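Local coordinates for fibrillarin-like rRNA/tRNA 2'-O-methyltransferase (Aeropyrum pernix, PDB 4DF3), which probably methylates ribose 2'-hydroxyls of rRNA and tRNA at sites chosen by a guide RNA, with bound S-adenosylmethionine as methyl donor, at residues 129-134 with 142-147; 149-154 with 166-171; 162-167 with 176-181. The protein carries 2 engineered substitutions. One frame throughout, in Å; residues are numbered along the deposited sequence.

Contact 1: 129-134 with 142-147; sequences FPILGD and RHLVEG. With SAM (S-adenosylmethionine), chain C.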
loop_
_atom_site.group_PDB
_atom_site.type_symbol
_atom_site.label_atom_id
_atom_site.label_comp_id
_atom_site.label_asym_id
_atom_site.label_seq_id
_atom_site.Cartn_x
_atom_site.Cartn_y
_atom_site.Cartn_z
ATOM N N PHE A 129 -10.643 7.980 3.459
ATOM C CA PHE A 129 -12.085 7.768 3.756
ATOM C C PHE A 129 -12.263 6.390 4.376
ATOM O O PHE A 129 -12.338 5.360 3.656
ATOM C CB PHE A 129 -12.898 7.860 2.432
ATOM C CG PHE A 129 -13.074 9.275 1.912
ATOM C CD1 PHE A 129 -14.350 9.860 1.881
ATOM C CD2 PHE A 129 -11.985 10.016 1.421
ATOM C CE1 PHE A 129 -14.532 11.207 1.361
ATOM C CE2 PHE A 129 -12.168 11.374 0.945
ATOM C CZ PHE A 129 -13.443 11.933 0.927
ATOM N N PRO A 130 -12.280 6.320 5.728
ATOM C CA PRO A 130 -12.369 5.004 6.365
ATOM C C PRO A 130 -13.820 4.474 6.236
ATOM O O PRO A 130 -14.825 5.244 6.274
ATOM C CB PRO A 130 -11.972 5.282 7.855
ATOM C CG PRO A 130 -11.358 6.686 7.823
ATOM C CD PRO A 130 -12.152 7.385 6.728
ATOM N N ILE A 131 -13.882 3.165 6.000
ATOM C CA ILE A 131 -15.104 2.394 5.909
ATOM C C ILE A 131 -15.013 1.234 6.938
ATOM O O ILE A 131 -14.110 0.331 6.864
ATOM C CB ILE A 131 -15.233 1.861 4.478
ATOM C CG1 ILE A 131 -15.297 3.052 3.539
ATOM C CG2 ILE A 131 -16.512 0.996 4.286
ATOM C CD1 ILE A 131 -15.513 2.634 2.133
ATOM N N LEU A 132 -15.901 1.255 7.931
ATOM C CA LEU A 132 -15.964 0.117 8.886
ATOM C C LEU A 132 -16.743 -1.011 8.273
ATOM O O LEU A 132 -17.963 -0.956 8.145
ATOM C CB LEU A 132 -16.634 0.561 10.215
ATOM C CG LEU A 132 -16.750 -0.498 11.336
ATOM C CD1 LEU A 132 -15.385 -0.761 12.065
ATOM C CD2 LEU A 132 -17.952 -0.184 12.303
ATOM N N GLY A 133 -16.064 -2.036 7.849
ATOM C CA GLY A 133 -16.793 -3.119 7.244
ATOM C C GLY A 133 -15.889 -4.257 6.977
ATOM O O GLY A 133 -14.658 -4.107 7.048
ATOM N N ASP A 134 -16.503 -5.398 6.688
ATOM C CA ASP A 134 -15.805 -6.577 6.394
ATOM C C ASP A 134 -15.613 -6.628 4.881
ATOM O O ASP A 134 -16.593 -6.626 4.121
ATOM C CB ASP A 134 -16.614 -7.755 6.935
ATOM C CG ASP A 134 -15.922 -9.057 6.825
ATOM O OD1 ASP A 134 -15.277 -9.309 5.786
ATOM O OD2 ASP A 134 -16.082 -9.901 7.754
ATOM N N ARG A 142 -20.949 -0.794 -1.143
ATOM C CA ARG A 142 -21.056 -0.347 -2.532
ATOM C C ARG A 142 -21.509 1.115 -2.644
ATOM O O ARG A 142 -21.107 1.850 -3.571
ATOM C CB ARG A 142 -22.021 -1.247 -3.308
ATOM C CG ARG A 142 -21.912 -1.113 -4.815
ATOM C CD ARG A 142 -22.986 -1.971 -5.489
ATOM N NE ARG A 142 -24.194 -1.868 -4.667
ATOM C CZ ARG A 142 -25.244 -2.672 -4.756
ATOM N NH1 ARG A 142 -25.238 -3.674 -5.645
ATOM N NH2 ARG A 142 -26.269 -2.489 -3.922
ATOM N N HIS A 143 -22.282 1.588 -1.678
ATOM C CA HIS A 143 -22.796 2.943 -1.773
ATOM C C HIS A 143 -21.767 3.993 -1.320
ATOM O O HIS A 143 -21.966 5.201 -1.453
ATOM C CB HIS A 143 -24.062 3.075 -0.901
ATOM C CG HIS A 143 -23.831 2.872 0.556
ATOM N ND1 HIS A 143 -23.435 1.668 1.095
ATOM C CD2 HIS A 143 -24.016 3.715 1.607
ATOM C CE1 HIS A 143 -23.371 1.772 2.413
ATOM N NE2 HIS A 143 -23.733 3.000 2.757
ATOM N N LEU A 144 -20.672 3.520 -0.766
ATOM C CA LEU A 144 -19.671 4.427 -0.183
ATOM C C LEU A 144 -18.377 4.499 -1.029
ATOM O O LEU A 144 -17.486 5.327 -0.780
ATOM C CB LEU A 144 -19.369 4.003 1.257
ATOM C CG LEU A 144 -20.532 4.020 2.262
ATOM C CD1 LEU A 144 -20.048 3.343 3.508
ATOM C CD2 LEU A 144 -20.957 5.462 2.566
ATOM N N VAL A 145 -18.290 3.641 -2.029
ATOM C CA VAL A 145 -17.048 3.487 -2.798
ATOM C C VAL A 145 -17.332 3.610 -4.260
ATOM O O VAL A 145 -18.064 2.788 -4.831
ATOM C CB VAL A 145 -16.334 2.135 -2.560
ATOM C CG1 VAL A 145 -15.044 2.033 -3.437
ATOM C CG2 VAL A 145 -15.945 1.987 -1.102
ATOM N N GLU A 146 -16.742 4.630 -4.878
ATOM C CA GLU A 146 -16.819 4.839 -6.317
ATOM C C GLU A 146 -15.843 3.919 -7.056
ATOM O O GLU A 146 -15.135 3.116 -6.418
ATOM C CB GLU A 146 -16.441 6.325 -6.636
ATOM C CG GLU A 146 -14.937 6.722 -6.359
ATOM C CD GLU A 146 -14.694 8.211 -6.570
ATOM O OE1 GLU A 146 -15.281 8.814 -7.512
ATOM O OE2 GLU A 146 -13.957 8.803 -5.768
ATOM N N GLY A 147 -15.816 4.013 -8.385
ATOM C CA GLY A 147 -14.801 3.382 -9.226
ATOM C C GLY A 147 -13.399 3.737 -8.725
ATOM O O GLY A 147 -13.072 4.917 -8.438
HETATM N N SAM C . -2.169 -2.768 5.395
HETATM C CA SAM C . -1.704 -2.381 6.758
HETATM C C SAM C . -0.393 -1.611 6.579
HETATM O O SAM C . 0.385 -1.880 5.639
HETATM O OXT SAM C . -0.107 -0.715 7.367
HETATM C CB SAM C . -1.445 -3.619 7.684
HETATM C CG SAM C . -2.712 -4.454 7.620
HETATM S SD SAM C . -2.957 -5.641 8.971
HETATM C CE SAM C . -1.793 -6.826 8.249
HETATM C "C5'" SAM C . -4.532 -6.431 8.472
HETATM C "C4'" SAM C . -5.775 -5.659 8.922
HETATM O "O4'" SAM C . -6.958 -6.075 8.242
HETATM C "C3'" SAM C . -6.143 -5.751 10.396
HETATM O "O3'" SAM C . -6.151 -4.398 10.863
HETATM C "C2'" SAM C . -7.479 -6.506 10.477
HETATM O "O2'" SAM C . -8.315 -6.015 11.501
HETATM C "C1'" SAM C . -8.094 -6.216 9.115
HETATM N N9 SAM C . -8.920 -7.305 8.557
HETATM C C8 SAM C . -8.764 -8.695 8.626
HETATM N N7 SAM C . -9.816 -9.284 7.935
HETATM C C5 SAM C . -10.612 -8.318 7.455
HETATM C C6 SAM C . -11.764 -8.361 6.685
HETATM N N6 SAM C . -12.383 -9.530 6.262
HETATM N N1 SAM C . -12.237 -7.093 6.377
HETATM C C2 SAM C . -11.742 -5.852 6.733
HETATM N N3 SAM C . -10.587 -5.842 7.496
HETATM C C4 SAM C . -10.083 -7.055 7.849
#
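Ile-131 meets Val-145 through two methyl groups. Ile-131 CD1 presses on Val-145 CG2 at 3.3 Å, closer than usual for two carbons. The isoleucine reaches this far because its chain runs straight past CG1 (chi2 -176°), which leaves CD1 at the end of an extended arm. Both residues are buried, so this is the tight part of the contact. The other part is looser. Ile-131 CD1 lies 4.2 Å from Leu-144 CB, and the two side chains run alongside each other, pointing opposite ways. Leu-144 is exposed, and its CG sits 3.4 Å above the plane of the His-143 ring, toward the rim.

Beyond Leu-132 the chain leaves the strand, and Gly-133 and Asp-134 enter the S-adenosylmethionine pocket. Asp-134 OD1 accepts a bent bond from adenine N6 (2.9 Å, N-H...O angle 144°), and Gly-133 O lies 3.4 Å from adenine C2. Asp-134 OD2 forms a salt bridge with Arg-136. With an alanine here, N6 would probably lose this acceptor and Arg-136 its carboxylate mate.

Strand 128-132 is the outermost strand at one end of the mixed sheet and pairs in parallel with strand 104-109. Pro-130 and Leu-132 pack on helix 112-121, while Val-145 touches Tyr-106 and Phe-171, the latter at the end of helix 160-171.

Contact 2: 149-154 with 166-171; sequences DGLYAD and RNARFF. With SAM (S-adenosylmethionine), chain C.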
loop_
_atom_site.group_PDB
_atom_site.type_symbol
_atom_site.label_atom_id
_atom_site.label_comp_id
_atom_site.label_asym_id
_atom_site.label_seq_id
_atom_site.Cartn_x
_atom_site.Cartn_y
_atom_site.Cartn_z
ATOM N N ASP A 149 -9.046 3.469 -9.192
ATOM C CA ASP A 149 -7.915 3.259 -10.088
ATOM C C ASP A 149 -7.089 2.058 -9.683
ATOM O O ASP A 149 -6.398 1.451 -10.536
ATOM C CB ASP A 149 -7.054 4.470 -10.082
ATOM C CG ASP A 149 -7.802 5.684 -10.634
ATOM O OD1 ASP A 149 -8.041 5.677 -11.829
ATOM O OD2 ASP A 149 -8.177 6.566 -9.869
ATOM N N GLY A 150 -7.129 1.722 -8.389
ATOM C CA GLY A 150 -6.298 0.617 -7.874
ATOM C C GLY A 150 -6.965 -0.015 -6.637
ATOM O O GLY A 150 -7.825 0.616 -5.963
ATOM N N LEU A 151 -6.557 -1.221 -6.369
ATOM C CA LEU A 151 -7.079 -2.019 -5.231
ATOM C C LEU A 151 -5.840 -2.581 -4.557
ATOM O O LEU A 151 -5.031 -3.224 -5.160
ATOM C CB LEU A 151 -8.005 -3.121 -5.736
ATOM C CG LEU A 151 -8.721 -3.937 -4.659
ATOM C CD1 LEU A 151 -9.730 -4.831 -5.396
ATOM C CD2 LEU A 151 -7.813 -4.773 -3.780
ATOM N N TYR A 152 -5.689 -2.268 -3.256
ATOM C CA TYR A 152 -4.578 -2.733 -2.504
ATOM C C TYR A 152 -5.161 -3.594 -1.365
ATOM O O TYR A 152 -6.086 -3.155 -0.656
ATOM C CB TYR A 152 -3.874 -1.510 -1.884
ATOM C CG TYR A 152 -2.604 -1.913 -1.116
ATOM C CD1 TYR A 152 -1.358 -1.942 -1.749
ATOM C CD2 TYR A 152 -2.677 -2.258 0.268
ATOM C CE1 TYR A 152 -0.199 -2.313 -1.008
ATOM C CE2 TYR A 152 -1.497 -2.639 1.019
ATOM C CZ TYR A 152 -0.279 -2.669 0.315
ATOM O OH TYR A 152 0.864 -2.978 1.011
ATOM N N ALA A 153 -4.615 -4.797 -1.187
ATOM C CA ALA A 153 -5.243 -5.765 -0.252
ATOM C C ALA A 153 -4.190 -6.312 0.664
ATOM O O ALA A 153 -3.205 -6.874 0.200
ATOM C CB ALA A 153 -5.964 -6.896 -1.005
ATOM N N ASP A 154 -4.422 -6.172 1.964
ATOM C CA ASP A 154 -3.568 -6.780 2.972
ATOM C C ASP A 154 -4.424 -7.131 4.183
ATOM O O ASP A 154 -4.299 -6.492 5.209
ATOM C CB ASP A 154 -2.448 -5.806 3.370
ATOM C CG ASP A 154 -1.397 -6.452 4.316
ATOM O OD1 ASP A 154 -0.563 -5.694 4.866
ATOM O OD2 ASP A 154 -1.445 -7.695 4.558
ATOM N N ARG A 166 -13.850 -10.313 -5.711
ATOM C CA ARG A 166 -15.219 -9.832 -5.424
ATOM C C ARG A 166 -15.264 -8.317 -5.368
ATOM O O ARG A 166 -16.135 -7.658 -5.984
ATOM C CB ARG A 166 -15.652 -10.397 -4.085
ATOM C CG ARG A 166 -17.175 -10.262 -3.811
ATOM C CD ARG A 166 -17.502 -10.966 -2.543
ATOM N NE ARG A 166 -17.128 -12.394 -2.607
ATOM C CZ ARG A 166 -16.527 -13.049 -1.624
ATOM N NH1 ARG A 166 -16.261 -12.465 -0.463
ATOM N NH2 ARG A 166 -16.227 -14.338 -1.789
ATOM N N ASN A 167 -14.333 -7.739 -4.589
ATOM C CA ASN A 167 -14.207 -6.289 -4.597
ATOM C C ASN A 167 -13.848 -5.712 -5.996
ATOM O O ASN A 167 -14.326 -4.648 -6.390
ATOM C CB ASN A 167 -13.198 -5.859 -3.561
ATOM C CG ASN A 167 -13.795 -5.857 -2.173
ATOM O OD1 ASN A 167 -14.201 -4.793 -1.677
ATOM N ND2 ASN A 167 -13.861 -7.057 -1.519
ATOM N N ALA A 168 -12.960 -6.357 -6.722
ATOM C CA ALA A 168 -12.562 -5.788 -8.019
ATOM C C ALA A 168 -13.770 -5.738 -8.931
ATOM O O ALA A 168 -13.928 -4.803 -9.706
ATOM C CB ALA A 168 -11.434 -6.631 -8.709
ATOM N N ARG A 169 -14.582 -6.808 -8.916
ATOM C CA ARG A 169 -15.811 -6.816 -9.798
ATOM C C ARG A 169 -16.738 -5.641 -9.548
ATOM O O ARG A 169 -17.279 -5.036 -10.504
ATOM C CB ARG A 169 -16.562 -8.163 -9.643
ATOM C CG ARG A 169 -15.880 -9.245 -10.479
ATOM C CD ARG A 169 -16.271 -10.696 -10.195
ATOM N NE ARG A 169 -15.599 -11.565 -11.178
ATOM C CZ ARG A 169 -15.489 -12.902 -11.097
ATOM N NH1 ARG A 169 -15.991 -13.579 -10.056
ATOM N NH2 ARG A 169 -14.853 -13.576 -12.071
ATOM N N PHE A 170 -16.900 -5.271 -8.272
ATOM C CA PHE A 170 -17.710 -4.132 -7.907
ATOM C C PHE A 170 -17.085 -2.781 -8.233
ATOM O O PHE A 170 -17.796 -1.872 -8.660
ATOM C CB PHE A 170 -18.017 -4.143 -6.419
ATOM C CG PHE A 170 -19.166 -5.006 -6.053
ATOM C CD1 PHE A 170 -20.473 -4.538 -6.210
ATOM C CD2 PHE A 170 -18.943 -6.257 -5.518
ATOM C CE1 PHE A 170 -21.568 -5.358 -5.865
ATOM C CE2 PHE A 170 -20.046 -7.097 -5.161
ATOM C CZ PHE A 170 -21.330 -6.639 -5.320
ATOM N N PHE A 171 -15.775 -2.643 -8.083
ATOM C CA PHE A 171 -15.179 -1.286 -7.989
ATOM C C PHE A 171 -14.010 -0.947 -8.924
ATOM O O PHE A 171 -13.717 0.207 -9.074
ATOM C CB PHE A 171 -14.651 -1.042 -6.547
ATOM C CG PHE A 171 -15.725 -1.197 -5.478
ATOM C CD1 PHE A 171 -16.869 -0.406 -5.512
ATOM C CD2 PHE A 171 -15.644 -2.234 -4.537
ATOM C CE1 PHE A 171 -17.901 -0.604 -4.505
ATOM C CE2 PHE A 171 -16.609 -2.436 -3.532
ATOM C CZ PHE A 171 -17.770 -1.599 -3.513
HETATM N N SAM C . -2.169 -2.768 5.395
HETATM C CA SAM C . -1.704 -2.381 6.758
HETATM C C SAM C . -0.393 -1.611 6.579
HETATM O O SAM C . 0.385 -1.880 5.639
HETATM O OXT SAM C . -0.107 -0.715 7.367
HETATM C CB SAM C . -1.445 -3.619 7.684
HETATM C CG SAM C . -2.712 -4.454 7.620
HETATM S SD SAM C . -2.957 -5.641 8.971
HETATM C CE SAM C . -1.793 -6.826 8.249
HETATM C "C5'" SAM C . -4.532 -6.431 8.472
HETATM C "C4'" SAM C . -5.775 -5.659 8.922
HETATM O "O4'" SAM C . -6.958 -6.075 8.242
HETATM C "C3'" SAM C . -6.143 -5.751 10.396
HETATM O "O3'" SAM C . -6.151 -4.398 10.863
HETATM C "C2'" SAM C . -7.479 -6.506 10.477
HETATM O "O2'" SAM C . -8.315 -6.015 11.501
HETATM C "C1'" SAM C . -8.094 -6.216 9.115
HETATM N N9 SAM C . -8.920 -7.305 8.557
HETATM C C8 SAM C . -8.764 -8.695 8.626
HETATM N N7 SAM C . -9.816 -9.284 7.935
HETATM C C5 SAM C . -10.612 -8.318 7.455
HETATM C C6 SAM C . -11.764 -8.361 6.685
HETATM N N6 SAM C . -12.383 -9.530 6.262
HETATM N N1 SAM C . -12.237 -7.093 6.377
HETATM C C2 SAM C . -11.742 -5.852 6.733
HETATM N N3 SAM C . -10.587 -5.842 7.496
HETATM C C4 SAM C . -10.083 -7.055 7.849
#
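Asn-167 ND2 is gripped by two backbone carbonyls, Ala-135 O and Ile-163 O, the latter a turn back in its own helix, while its CB rests 4.1 Å from Leu-151 CD1. Its OD1 is hydrogen-bonded to Tyr-141 OH. The amide of this buried side chain therefore has partners at both ends, which should fix its rotation. It also ties the helix to the loop that brings Ala-135 to the cofactor.

The packing itself rests on Leu-151. Its CG is anti to the backbone N (chi1 -174°) and the chain stays extended, which sends CD1 out to the helix. There CD1 lies over the backbone, 3.8 Å from Ala-168 N, with Ala-168 CB at 4.1 Å. The small side chain of Ala-168 probably lets Leu-151 come this near to the helix.

Strand 148-153 and helix 160-171 are the first two elements of a beta-alpha-beta crossover in the Rossmann-like fold of S-adenosylmethionine-dependent methyltransferases. The loop after the strand reaches the cofactor, as is usual in this fold.

Asp-154 starts that loop. Its OD1 receives a weak hydrogen bond from the cofactor amino N at 3.4 Å and a salt bridge from Lys-61. Its OD2 lies 3.8 Å from the methyl carbon CE of the cofactor, and its backbone O is 3.3 Å from C5'. The same amino N sits at the edge of the Tyr-152 ring, near the ring plane. The Tyr-152 side chain also touches Thr-91 and Met-95 of helix 90-99.

Contact 3: 162-167 with 176-181; sequences AIVVRN and GYMLMA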
loop_
_atom_site.group_PDB
_atom_site.type_symbol
_atom_site.label_atom_id
_atom_site.label_comp_id
_atom_site.label_asym_id
_atom_site.label_seq_id
_atom_site.Cartn_x
_atom_site.Cartn_y
_atom_site.Cartn_z
ATOM N N ALA A 162 -10.064 -14.495 -3.376
ATOM C CA ALA A 162 -11.538 -14.433 -3.582
ATOM C C ALA A 162 -12.120 -13.109 -3.106
ATOM O O ALA A 162 -12.985 -12.569 -3.778
ATOM C CB ALA A 162 -12.249 -15.629 -2.857
ATOM N N ILE A 163 -11.615 -12.593 -1.985
ATOM C CA ILE A 163 -12.093 -11.281 -1.460
ATOM C C ILE A 163 -11.688 -10.200 -2.465
ATOM O O ILE A 163 -12.497 -9.280 -2.800
ATOM C CB ILE A 163 -11.476 -10.980 -0.087
ATOM C CG1 ILE A 163 -11.943 -12.043 0.913
ATOM C CG2 ILE A 163 -11.740 -9.471 0.368
ATOM C CD1 ILE A 163 -11.274 -11.915 2.254
ATOM N N VAL A 164 -10.416 -10.278 -2.905
ATOM C CA VAL A 164 -9.945 -9.336 -3.950
ATOM C C VAL A 164 -10.800 -9.353 -5.194
ATOM O O VAL A 164 -11.199 -8.251 -5.684
ATOM C CB VAL A 164 -8.474 -9.556 -4.295
ATOM C CG1 VAL A 164 -8.031 -8.784 -5.575
ATOM C CG2 VAL A 164 -7.594 -9.148 -3.025
ATOM N N VAL A 165 -11.067 -10.566 -5.732
ATOM C CA VAL A 165 -11.829 -10.632 -6.998
ATOM C C VAL A 165 -13.212 -10.018 -6.846
ATOM O O VAL A 165 -13.713 -9.316 -7.736
ATOM C CB VAL A 165 -11.838 -12.095 -7.502
ATOM C CG1 VAL A 165 -12.881 -12.315 -8.564
ATOM C CG2 VAL A 165 -10.401 -12.436 -8.013
ATOM N N ARG A 166 -13.850 -10.313 -5.711
ATOM C CA ARG A 166 -15.219 -9.832 -5.424
ATOM C C ARG A 166 -15.264 -8.317 -5.368
ATOM O O ARG A 166 -16.135 -7.658 -5.984
ATOM C CB ARG A 166 -15.652 -10.397 -4.085
ATOM C CG ARG A 166 -17.175 -10.262 -3.811
ATOM C CD ARG A 166 -17.502 -10.966 -2.543
ATOM N NE ARG A 166 -17.128 -12.394 -2.607
ATOM C CZ ARG A 166 -16.527 -13.049 -1.624
ATOM N NH1 ARG A 166 -16.261 -12.465 -0.463
ATOM N NH2 ARG A 166 -16.227 -14.338 -1.789
ATOM N N ASN A 167 -14.333 -7.739 -4.589
ATOM C CA ASN A 167 -14.207 -6.289 -4.597
ATOM C C ASN A 167 -13.848 -5.712 -5.996
ATOM O O ASN A 167 -14.326 -4.648 -6.390
ATOM C CB ASN A 167 -13.198 -5.859 -3.561
ATOM C CG ASN A 167 -13.795 -5.857 -2.173
ATOM O OD1 ASN A 167 -14.201 -4.793 -1.677
ATOM N ND2 ASN A 167 -13.861 -7.057 -1.519
ATOM N N GLY A 176 -7.346 -1.076 -14.000
ATOM C CA GLY A 176 -6.923 -0.712 -12.651
ATOM C C GLY A 176 -5.883 -1.709 -12.128
ATOM O O GLY A 176 -5.902 -2.860 -12.520
ATOM N N TYR A 177 -5.001 -1.258 -11.254
ATOM C CA TYR A 177 -4.000 -2.151 -10.686
ATOM C C TYR A 177 -4.484 -2.829 -9.412
ATOM O O TYR A 177 -5.337 -2.312 -8.694
ATOM C CB TYR A 177 -2.747 -1.353 -10.377
ATOM C CG TYR A 177 -2.878 -0.116 -9.496
ATOM C CD1 TYR A 177 -2.776 -0.211 -8.096
ATOM C CD2 TYR A 177 -3.148 1.195 -10.081
ATOM C CE1 TYR A 177 -2.856 0.902 -7.280
ATOM C CE2 TYR A 177 -3.242 2.332 -9.245
ATOM C CZ TYR A 177 -3.122 2.173 -7.850
ATOM O OH TYR A 177 -3.185 3.286 -7.020
ATOM N N MET A 178 -3.914 -3.987 -9.121
ATOM C CA MET A 178 -4.265 -4.727 -7.903
ATOM C C MET A 178 -2.966 -5.132 -7.272
ATOM O O MET A 178 -2.099 -5.772 -7.932
ATOM C CB MET A 178 -5.057 -6.015 -8.320
ATOM C CG MET A 178 -5.754 -6.803 -7.174
ATOM S SD MET A 178 -4.569 -7.576 -6.067
ATOM C CE MET A 178 -3.803 -8.701 -7.164
ATOM N N LEU A 179 -2.742 -4.678 -6.036
ATOM C CA LEU A 179 -1.569 -5.092 -5.283
ATOM C C LEU A 179 -2.093 -5.879 -4.105
ATOM O O LEU A 179 -2.971 -5.420 -3.352
ATOM C CB LEU A 179 -0.820 -3.862 -4.770
ATOM C CG LEU A 179 -0.069 -3.072 -5.864
ATOM C CD1 LEU A 179 0.221 -1.627 -5.308
ATOM C CD2 LEU A 179 1.264 -3.803 -6.249
ATOM N N MET A 180 -1.555 -7.075 -3.956
ATOM C CA MET A 180 -2.026 -8.017 -2.870
ATOM C C MET A 180 -0.805 -8.576 -2.072
ATOM O O MET A 180 0.121 -9.147 -2.652
ATOM C CB MET A 180 -2.904 -9.185 -3.390
ATOM C CG MET A 180 -3.538 -9.945 -2.199
ATOM S SD MET A 180 -4.575 -11.299 -2.837
ATOM C CE MET A 180 -3.465 -12.646 -3.108
ATOM N N ALA A 181 -0.756 -8.289 -0.782
ATOM C CA ALA A 181 0.218 -8.952 0.095
ATOM C C ALA A 181 -0.273 -10.370 0.393
ATOM O O ALA A 181 -1.362 -10.568 0.941
ATOM C CB ALA A 181 0.335 -8.172 1.408
#
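Val-164 faces strand 176-181 from the helix, and its two methyls meet two methionines of the strand. Tyr-177, next after Gly-176, does not touch the helix segment. Its OH is hydrogen-bonded to Asp-79, and its side chain touches Ile-81, Tyr-228 and Pro-74.

Met-178 follows and points toward the helix. Its CG packs against Val-164 CG1 at 3.4 Å, a tight carbon pair. The side chain bends at chi2 (-68°), which leaves SD beside the valine, 3.7 Å from the same Val-164 CG1.

Leu-179 points away from the helix and touches Tyr-152 and Tyr-228. Met-180 points toward the helix again. Its chain is extended as far as SD (chi2 179°), and SD arrives 3.7 Å from Val-164 CG2. The valine thus divides its branches: CG1 serves Met-178 and CG2 serves Met-180. No polar bond joins the two segments, and all three touching side chains are buried. Ala-181 ends the segment, and its O accepts from Gln-160 NE2 near the start of the helix.

Within the helix, Ile-163 O has two donors, Asn-167 N, at 3.0 Å, and Asn-167 ND2. They reach it from opposite faces of the carbonyl plane, so the backbone bond and the side-chain bond do not compete for one side.

Helix 160-171 and strand 176-183 form the second half of a beta-alpha-beta crossover. The helix lies across one face of the sheet, with Val-164 also on Ala-153 of strand 148-153. Strand 176-183 runs between that parallel partner and the antiparallel strand 224-229, where Ile-227 and Ala-229 pack on the methionines.

How the contacts relate
Contacts 2 and 3 share helix 160-171 and press it on two neighbouring strands of one sheet. Those strands are joined by a probable hydrogen bond from Ala-153 N to Leu-179 O (2.8 Å). Contact 3 is core packing of valine and methionine. Contact 2 adds the hydrogen-bonded amide of Asn-167 and, beyond the strand end, a carboxylate near the cofactor. Contact 1 lies at the edge of the same sheet and is partly open to solvent at Leu-144. It joins contact 2 through Phe-171, whose ring packs on Arg-142. Contacts 1 and 2 both touch S-adenosylmethionine, at its adenine, and at its methionine part and C5', respectively, whereas 162-167 with 176-181 does not.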